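Local coordinates for uronate isomerase (Caulobacter crescentus, PDB 2Q01), which catalyses the reversible isomerisation of D-glucuronate to D-fructuronate and of D-galacturonate to D-tagaturonate in pentose and glucuronate interconversion, at residues Met396-Phe399 against Arg400-Thr404. Residues are numbered along the deposited sequence; the frame is centred on the assembly and turned at random.
Sequences MMRF and REQVT
Two successive turns of helix 393-407, part of the TIM-barrel fold of the metallo-dependent hydrolase superfamily, meet here through side chains spaced i to i+4, chiefly Phe399 and Val403. With its CG anti to the backbone N (chi1 178°), the Phe399 ring lies alongside the next turn, and Val403 comes over one of its faces: CG1 makes a CH-pi contact 4.3 Å from the ring centroid, while CG2 packs 3.7 Å from Phe399 CE2. At the CE1 corner of the ring, Arg400 NH2 lies 4.0 Å from Phe399 CE1, which sits over one face of the guanidinium, the two planes 67° apart. With an alanine at Phe399, the methyls of Val403 would probably lose the ring they pack on, leaving a gap beside them. Met397, bent at chi2 and chi3, brings CG to 3.5 Å from Glu401 OE2, an oxygen whose salt bridge goes to Arg442. The backbone bond from Arg400 N to Met396 O is nearly straight, whereas Phe399 O accepts from both Val403 N and Gln402 N, the latter from above the carbonyl plane. One turn on, Thr404 OG1 donates to Arg400 O at 2.6 Å, in the carbonyl plane. Helix 425-445 packs against Met396, Met397, Arg400 and Thr404; Tyr367 of helix 366-375 meets the Phe399 ring edge-to-face, and Glu401 O receives Arg398 NH2 of the second subunit.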
loop_
_atom_site.group_PDB
_atom_site.type_symbol
_atom_site.label_atom_id
_atom_site.label_comp_id
_atom_site.label_asym_id
_atom_site.label_seq_id
_atom_site.Cartn_x
_atom_site.Cartn_y
_atom_site.Cartn_z
ATOM N N MET B 396 0.043 -3.718 -12.958
ATOM C CA MET B 396 -0.934 -3.036 -13.797
ATOM C C MET B 396 -2.338 -3.148 -13.210
ATOM O O MET B 396 -3.129 -2.208 -13.281
ATOM C CB MET B 396 -0.912 -3.602 -15.217
ATOM C CG MET B 396 0.477 -3.699 -15.825
ATOM S SD MET B 396 0.489 -4.577 -17.400
ATOM C CE MET B 396 2.019 -3.976 -18.112
ATOM N N MET B 397 -2.639 -4.305 -12.630
ATOM C CA MET B 397 -3.929 -4.536 -12.002
ATOM C C MET B 397 -4.100 -3.631 -10.796
ATOM O O MET B 397 -5.157 -3.031 -10.627
ATOM C CB MET B 397 -4.085 -6.009 -11.600
ATOM C CG MET B 397 -5.489 -6.404 -11.127
ATOM S SD MET B 397 -6.774 -6.349 -12.406
ATOM C CE MET B 397 -6.199 -7.601 -13.549
ATOM N N ARG B 398 -3.060 -3.531 -9.966
ATOM C CA ARG B 398 -3.081 -2.654 -8.787
ATOM C C ARG B 398 -3.275 -1.190 -9.178
ATOM O O ARG B 398 -4.052 -0.480 -8.542
ATOM C CB ARG B 398 -1.821 -2.825 -7.946
ATOM C CG ARG B 398 -1.865 -4.025 -7.014
ATOM C CD ARG B 398 -0.804 -3.938 -5.939
ATOM N NE ARG B 398 0.553 -4.008 -6.481
ATOM C CZ ARG B 398 1.246 -5.133 -6.643
ATOM N NH1 ARG B 398 2.481 -5.087 -7.138
ATOM N NH2 ARG B 398 0.710 -6.304 -6.318
ATOM N N PHE B 399 -2.583 -0.762 -10.233
ATOM C CA PHE B 399 -2.802 0.541 -10.827
ATOM C C PHE B 399 -4.285 0.743 -11.143
ATOM O O PHE B 399 -4.894 1.665 -10.612
ATOM C CB PHE B 399 -1.927 0.722 -12.072
ATOM C CG PHE B 399 -2.138 2.035 -12.780
ATOM C CD1 PHE B 399 -2.909 2.104 -13.937
ATOM C CD2 PHE B 399 -1.568 3.202 -12.293
ATOM C CE1 PHE B 399 -3.110 3.317 -14.592
ATOM C CE2 PHE B 399 -1.763 4.421 -12.946
ATOM C CZ PHE B 399 -2.535 4.478 -14.091
ATOM N N ARG B 400 -4.865 -0.138 -11.961
ATOM C CA ARG B 400 -6.291 -0.061 -12.331
ATOM C C ARG B 400 -7.246 -0.105 -11.135
ATOM O O ARG B 400 -8.245 0.610 -11.118
ATOM C CB ARG B 400 -6.679 -1.155 -13.340
ATOM C CG ARG B 400 -6.123 -0.975 -14.758
ATOM C CD ARG B 400 -6.633 0.298 -15.451
ATOM N NE ARG B 400 -5.944 0.522 -16.726
ATOM C CZ ARG B 400 -5.842 1.698 -17.348
ATOM N NH1 ARG B 400 -5.185 1.776 -18.500
ATOM N NH2 ARG B 400 -6.385 2.796 -16.829
ATOM N N GLU B 401 -6.929 -0.933 -10.142
ATOM C CA GLU B 401 -7.722 -1.029 -8.912
ATOM C C GLU B 401 -7.635 0.205 -8.006
ATOM O O GLU B 401 -8.569 0.493 -7.258
ATOM C CB GLU B 401 -7.321 -2.265 -8.112
ATOM C CG GLU B 401 -7.821 -3.583 -8.684
ATOM C CD GLU B 401 -7.279 -4.796 -7.939
ATOM O OE1 GLU B 401 -6.517 -4.618 -6.961
ATOM O OE2 GLU B 401 -7.619 -5.932 -8.333
ATOM N N GLN B 402 -6.522 0.930 -8.070
ATOM C CA GLN B 402 -6.278 2.039 -7.135
ATOM C C GLN B 402 -6.491 3.444 -7.713
ATOM O O GLN B 402 -6.700 4.395 -6.967
ATOM C CB GLN B 402 -4.894 1.905 -6.494
ATOM C CG GLN B 402 -4.881 0.893 -5.346
ATOM C CD GLN B 402 -3.503 0.384 -4.980
ATOM O OE1 GLN B 402 -3.376 -0.685 -4.385
ATOM N NE2 GLN B 402 -2.465 1.136 -5.333
ATOM N N VAL B 403 -6.481 3.546 -9.035
ATOM C CA VAL B 403 -6.484 4.820 -9.742
ATOM C C VAL B 403 -7.844 5.170 -10.369
ATOM O O VAL B 403 -8.228 6.345 -10.417
ATOM C CB VAL B 403 -5.329 4.815 -10.791
ATOM C CG1 VAL B 403 -5.674 5.561 -12.074
ATOM C CG2 VAL B 403 -4.055 5.321 -10.160
ATOM N N THR B 404 -8.570 4.144 -10.814
ATOM C CA THR B 404 -9.797 4.306 -11.606
ATOM C C THR B 404 -10.909 5.076 -10.890
ATOM O O THR B 404 -11.551 5.947 -11.475
ATOM C CB THR B 404 -10.339 2.930 -12.051
ATOM O OG1 THR B 404 -9.332 2.246 -12.800
ATOM C CG2 THR B 404 -11.585 3.068 -12.906
#